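Local coordinates for protein exotoxin 5 (Staphylococcus aureus subsp. aureus COL, PDB 3R2I) that is of unknown function but, as a superantigen-like exotoxin with OB-fold and beta-grasp domains, is probably secreted by the bacterium, at residues 77-82 with 116-121; 102-107 with 134-139. All coordinates share one frame; numbering follows the deposited sequence.

Contact 1 of 2, residues 77-82 with 116-121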
loop_
_atom_site.group_PDB
_atom_site.type_symbol
_atom_site.label_atom_id
_atom_site.label_comp_id
_atom_site.label_asym_id
_atom_site.label_seq_id
_atom_site.Cartn_x
_atom_site.Cartn_y
_atom_site.Cartn_z
ATOM N N ILE A 77 -5.937 -6.197 -15.560
ATOM C CA ILE A 77 -5.267 -5.441 -16.584
ATOM C C ILE A 77 -4.328 -6.301 -17.392
ATOM O O ILE A 77 -3.669 -7.197 -16.850
ATOM C CB ILE A 77 -4.460 -4.333 -15.917
ATOM C CG1 ILE A 77 -5.398 -3.437 -15.093
ATOM C CG2 ILE A 77 -3.756 -3.493 -16.951
ATOM C CD1 ILE A 77 -4.715 -2.763 -13.935
ATOM N N SER A 78 -4.297 -6.034 -18.692
ATOM C CA SER A 78 -3.398 -6.716 -19.601
ATOM C C SER A 78 -2.435 -5.641 -20.057
ATOM O O SER A 78 -2.867 -4.582 -20.515
ATOM C CB SER A 78 -4.154 -7.342 -20.754
ATOM O OG SER A 78 -4.946 -8.433 -20.274
ATOM N N VAL A 79 -1.136 -5.889 -19.899
ATOM C CA VAL A 79 -0.146 -4.882 -20.248
ATOM C C VAL A 79 1.251 -5.477 -20.404
ATOM O O VAL A 79 1.517 -6.604 -19.971
ATOM C CB VAL A 79 -0.141 -3.773 -19.179
ATOM C CG1 VAL A 79 0.316 -4.317 -17.856
ATOM C CG2 VAL A 79 0.697 -2.552 -19.616
ATOM N N LYS A 80 2.115 -4.696 -21.046
ATOM C CA LYS A 80 3.488 -5.041 -21.350
ATOM C C LYS A 80 4.339 -3.822 -20.953
ATOM O O LYS A 80 3.892 -2.665 -21.131
ATOM C CB LYS A 80 3.573 -5.294 -22.856
ATOM C CG LYS A 80 4.935 -5.645 -23.386
ATOM C CD LYS A 80 4.869 -5.772 -24.899
ATOM C CE LYS A 80 6.235 -5.662 -25.529
ATOM N NZ LYS A 80 6.166 -5.627 -27.028
ATOM N N SER A 81 5.543 -4.031 -20.428
ATOM C CA SER A 81 6.334 -2.868 -20.015
ATOM C C SER A 81 6.980 -2.177 -21.188
ATOM O O SER A 81 7.395 -2.836 -22.152
ATOM C CB SER A 81 7.423 -3.203 -18.993
ATOM O OG SER A 81 8.604 -3.723 -19.565
ATOM N N GLU A 82 7.042 -0.846 -21.081
ATOM C CA GLU A 82 7.668 0.052 -22.037
ATOM C C GLU A 82 8.681 0.885 -21.269
ATOM O O GLU A 82 8.558 1.092 -20.048
ATOM C CB GLU A 82 6.683 1.088 -22.566
ATOM C CG GLU A 82 5.403 0.592 -23.226
ATOM C CD GLU A 82 4.407 1.740 -23.473
ATOM O OE1 GLU A 82 3.195 1.538 -23.222
ATOM O OE2 GLU A 82 4.858 2.863 -23.857
ATOM N N HIS A 116 -1.322 -10.841 -18.381
ATOM C CA HIS A 116 -2.740 -10.665 -18.200
ATOM C C HIS A 116 -3.203 -10.926 -16.795
ATOM O O HIS A 116 -2.519 -11.570 -15.997
ATOM C CB HIS A 116 -3.466 -11.621 -19.139
ATOM C CG HIS A 116 -3.054 -11.508 -20.577
ATOM N ND1 HIS A 116 -3.662 -10.641 -21.462
ATOM C CD2 HIS A 116 -2.140 -12.200 -21.300
ATOM C CE1 HIS A 116 -3.121 -10.783 -22.661
ATOM N NE2 HIS A 116 -2.200 -11.729 -22.591
ATOM N N GLY A 117 -4.385 -10.406 -16.498
ATOM C CA GLY A 117 -5.010 -10.602 -15.209
ATOM C C GLY A 117 -4.321 -9.928 -14.031
ATOM O O GLY A 117 -4.306 -10.462 -12.928
ATOM N N LEU A 118 -3.771 -8.749 -14.244
ATOM C CA LEU A 118 -3.091 -8.067 -13.151
ATOM C C LEU A 118 -3.978 -7.024 -12.487
ATOM O O LEU A 118 -4.838 -6.421 -13.131
ATOM C CB LEU A 118 -1.818 -7.381 -13.664
ATOM C CG LEU A 118 -0.720 -8.244 -14.251
ATOM C CD1 LEU A 118 0.334 -7.300 -14.839
ATOM C CD2 LEU A 118 -0.119 -9.212 -13.195
ATOM N N ASP A 119 -3.801 -6.885 -11.180
ATOM C CA ASP A 119 -4.479 -5.868 -10.395
ATOM C C ASP A 119 -3.427 -4.880 -9.974
ATOM O O ASP A 119 -2.292 -5.270 -9.691
ATOM C CB ASP A 119 -5.094 -6.425 -9.115
ATOM C CG ASP A 119 -6.336 -7.234 -9.357
ATOM O OD1 ASP A 119 -6.884 -7.215 -10.479
ATOM O OD2 ASP A 119 -6.765 -7.900 -8.395
ATOM N N VAL A 120 -3.813 -3.613 -9.860
ATOM C CA VAL A 120 -2.878 -2.586 -9.451
ATOM C C VAL A 120 -3.451 -1.658 -8.395
ATOM O O VAL A 120 -4.565 -1.188 -8.525
ATOM C CB VAL A 120 -2.359 -1.753 -10.676
ATOM C CG1 VAL A 120 -1.610 -0.561 -10.222
ATOM C CG2 VAL A 120 -1.446 -2.649 -11.605
ATOM N N PHE A 121 -2.690 -1.456 -7.318
ATOM C CA PHE A 121 -3.071 -0.528 -6.283
ATOM C C PHE A 121 -2.202 0.667 -6.571
ATOM O O PHE A 121 -0.979 0.604 -6.485
ATOM C CB PHE A 121 -2.841 -1.038 -4.879
ATOM C CG PHE A 121 -3.243 -0.041 -3.829
ATOM C CD1 PHE A 121 -4.566 0.135 -3.504
ATOM C CD2 PHE A 121 -2.306 0.720 -3.181
ATOM C CE1 PHE A 121 -4.943 1.070 -2.555
ATOM C CE2 PHE A 121 -2.684 1.634 -2.224
ATOM C CZ PHE A 121 -3.995 1.812 -1.919
HETATM O O HOH W 1 -6.388 -8.835 -18.296
#

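Contact 2 of 2, residues 102-107 with 134-139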
loop_
_atom_site.group_PDB
_atom_site.type_symbol
_atom_site.label_atom_id
_atom_site.label_comp_id
_atom_site.label_asym_id
_atom_site.label_seq_id
_atom_site.Cartn_x
_atom_site.Cartn_y
_atom_site.Cartn_z
ATOM N N PHE A 102 5.477 2.353 -12.394
ATOM C CA PHE A 102 6.926 2.184 -12.488
ATOM C C PHE A 102 7.353 0.856 -11.923
ATOM O O PHE A 102 6.753 0.353 -10.947
ATOM C CB PHE A 102 7.674 3.332 -11.784
ATOM C CG PHE A 102 7.594 4.639 -12.513
ATOM C CD1 PHE A 102 6.396 5.348 -12.590
ATOM C CD2 PHE A 102 8.699 5.168 -13.142
ATOM C CE1 PHE A 102 6.307 6.542 -13.297
ATOM C CE2 PHE A 102 8.615 6.374 -13.858
ATOM C CZ PHE A 102 7.422 7.061 -13.928
ATOM N N LEU A 103 8.355 0.275 -12.578
ATOM C CA LEU A 103 8.934 -1.000 -12.194
ATOM C C LEU A 103 10.373 -0.691 -11.877
ATOM O O LEU A 103 11.138 -0.275 -12.731
ATOM C CB LEU A 103 8.823 -1.996 -13.329
ATOM C CG LEU A 103 7.413 -2.204 -13.895
ATOM C CD1 LEU A 103 7.491 -3.027 -15.227
ATOM C CD2 LEU A 103 6.567 -2.881 -12.834
ATOM N N LEU A 104 10.708 -0.861 -10.613
ATOM C CA LEU A 104 12.005 -0.530 -10.085
ATOM C C LEU A 104 12.581 -1.707 -9.328
ATOM O O LEU A 104 11.874 -2.647 -8.981
ATOM C CB LEU A 104 11.873 0.672 -9.120
ATOM C CG LEU A 104 11.298 1.971 -9.693
ATOM C CD1 LEU A 104 10.915 2.931 -8.570
ATOM C CD2 LEU A 104 12.296 2.630 -10.702
ATOM N N GLY A 105 13.881 -1.630 -9.106
ATOM C CA GLY A 105 14.634 -2.632 -8.349
ATOM C C GLY A 105 14.564 -4.026 -8.901
ATOM O O GLY A 105 14.714 -4.229 -10.094
ATOM N N ASP A 106 14.338 -4.984 -8.009
ATOM C CA ASP A 106 14.247 -6.379 -8.392
ATOM C C ASP A 106 13.150 -6.640 -9.442
ATOM O O ASP A 106 13.276 -7.577 -10.233
ATOM C CB ASP A 106 14.002 -7.268 -7.158
ATOM C CG ASP A 106 15.224 -7.363 -6.214
ATOM O OD1 ASP A 106 16.369 -7.002 -6.604
ATOM O OD2 ASP A 106 15.026 -7.831 -5.067
ATOM N N ASP A 107 12.095 -5.817 -9.473
ATOM C CA ASP A 107 10.981 -6.035 -10.429
ATOM C C ASP A 107 11.133 -5.260 -11.736
ATOM O O ASP A 107 10.248 -5.318 -12.616
ATOM C CB ASP A 107 9.612 -5.724 -9.781
ATOM C CG ASP A 107 9.252 -6.692 -8.630
ATOM O OD1 ASP A 107 10.131 -7.015 -7.787
ATOM O OD2 ASP A 107 8.070 -7.120 -8.542
ATOM N N TYR A 134 1.026 8.512 -11.903
ATOM C CA TYR A 134 2.329 7.878 -11.902
ATOM C C TYR A 134 2.473 7.210 -10.547
ATOM O O TYR A 134 2.534 7.917 -9.545
ATOM C CB TYR A 134 3.416 8.957 -12.070
ATOM C CG TYR A 134 3.455 9.621 -13.423
ATOM C CD1 TYR A 134 4.658 10.037 -13.980
ATOM C CD2 TYR A 134 2.303 9.787 -14.187
ATOM C CE1 TYR A 134 4.694 10.672 -15.218
ATOM C CE2 TYR A 134 2.351 10.391 -15.430
ATOM C CZ TYR A 134 3.542 10.845 -15.928
ATOM O OH TYR A 134 3.567 11.462 -17.164
ATOM N N SER A 135 2.485 5.865 -10.505
ATOM C CA SER A 135 2.596 5.130 -9.228
ATOM C C SER A 135 3.724 4.102 -9.315
ATOM O O SER A 135 4.170 3.788 -10.423
ATOM C CB SER A 135 1.259 4.476 -8.831
ATOM O OG SER A 135 1.344 3.775 -7.579
ATOM N N VAL A 136 4.215 3.660 -8.147
ATOM C CA VAL A 136 5.265 2.666 -8.048
ATOM C C VAL A 136 4.739 1.339 -7.476
ATOM O O VAL A 136 4.101 1.316 -6.420
ATOM C CB VAL A 136 6.441 3.159 -7.162
ATOM C CG1 VAL A 136 7.528 2.095 -7.075
ATOM C CG2 VAL A 136 7.039 4.452 -7.682
ATOM N N GLY A 137 4.954 0.242 -8.190
ATOM C CA GLY A 137 4.559 -1.088 -7.706
ATOM C C GLY A 137 3.085 -1.370 -7.561
ATOM O O GLY A 137 2.277 -0.955 -8.395
ATOM N N GLY A 138 2.726 -2.088 -6.502
ATOM C CA GLY A 138 1.336 -2.390 -6.241
ATOM C C GLY A 138 0.672 -3.384 -7.178
ATOM O O GLY A 138 -0.560 -3.458 -7.225
ATOM N N ILE A 139 1.479 -4.203 -7.850
ATOM C CA ILE A 139 1.001 -5.164 -8.849
ATOM C C ILE A 139 0.802 -6.525 -8.250
ATOM O O ILE A 139 1.709 -7.074 -7.674
ATOM C CB ILE A 139 2.015 -5.253 -9.985
ATOM C CG1 ILE A 139 2.292 -3.850 -10.560
ATOM C CG2 ILE A 139 1.548 -6.185 -11.117
ATOM C CD1 ILE A 139 3.663 -3.771 -11.257
#

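Contact 1 of 2, residues 77-82 with 116-121
Ile77 and Leu118 hold each other by two backbone hydrogen bonds, the pattern of an antiparallel hydrogen-bonded pair: Ile77 N gives to Leu118 O at 2.7 Å, and Leu118 N returns to Ile77 O at 3.0 Å. Gly117 also faces Ile77, which makes this a G1 beta bulge; the chain turns a corner at this residue, whose phi is positive. Through this one bridge strand 77-84 meets strand 118-120, the two running nearly at right angles (103°) here, and the ring of strands closes, as in other OB-fold barrels. Although Gly117 N lies near Ile77 O, the angle is too poor for a bond, and the amide gives instead to a water that also binds Ser78 OG.

One residue before Gly117, His116 ND1 meets Ser78 OG at 2.8 Å, a hydrogen bond at the ring's edge and near its plane; either partner could be the donor. With chi1 at -69°, the serine hydroxyl swings back beside its own backbone N, where it can reach both the imidazole and the water. This polar cluster sits on the more exposed end of the contact.

The apolar side chains lie deeper. Leu90 and Phe92 of strand 87-94 pack against Val79 and Ile77 respectively. Across the contact, Val79 CG1 comes to 4.2 Å from Leu118 CD1. Ile77 and Val120 cross at about a right angle, Ile77 CD1 resting 4.0 Å from Val120 CG2.

Contact 2 of 2, residues 102-107 with 134-139
The Phe102 ring presents its edge to residues 134-139: Ser135 O lies in the ring plane, 3.5 Å from Phe102 CD1, and Tyr134 CD1 sits near that plane, 3.9 Å from Phe102 CE1. The two aromatic side chains cross obliquely, and that CE1 to CD1 pair is where they touch. Phe102 CG is turned back beside its own backbone N (chi1 -72°), which brings the ring edge over to the same carbonyl that the amide uses. Phe102 N gives to Ser135 O at 2.8 Å, and Gly137 N gives a longer bond to Phe102 O at 3.3 Å. Phe102 is thus bracketed by Ser135 and Gly137 in a parallel bridge with Val136, joining strands 97-103 and 133-141 of the OB-fold barrel.

Leu104 CD1 packs 3.8 Å from Val136 CG1 on the Phe102 side. From the other side of the strand, Leu103 points into the barrel with Leu90, and its CD2 lies 3.4 Å from Ile139 CD1, a spacing short enough to be doubtful in detail. The tyrosine hydroxyl bonds to Asp128 and the Ser135 hydroxyl to the backbone N of Val123. With those polar ends satisfied elsewhere, the contact itself relies on backbone bonds and apolar fit.

In the fold
Both contacts belong to one curled sheet, the OB-fold barrel, with centres about 11 Å apart. Contact 2 is the buried one; contact 1 is only partly so, which suits its histidine, serine and water beside the bulge, whereas in contact 2 the side chains meet through carbon atoms alone. The strand pairings differ as well: the one bridge of contact 1 is antiparallel, that of contact 2 parallel. Strands 118-120 and 133-141 are neighbours, and Phe121 N probably hydrogen-bonds to Gly138 O at 2.9 Å. Ile139 is shared by the packing of both: its CG2 lies 4.0 Å from Leu118 CD2, and its side chain also touches Val120. Ser81 CB also packs on Leu103 CD1.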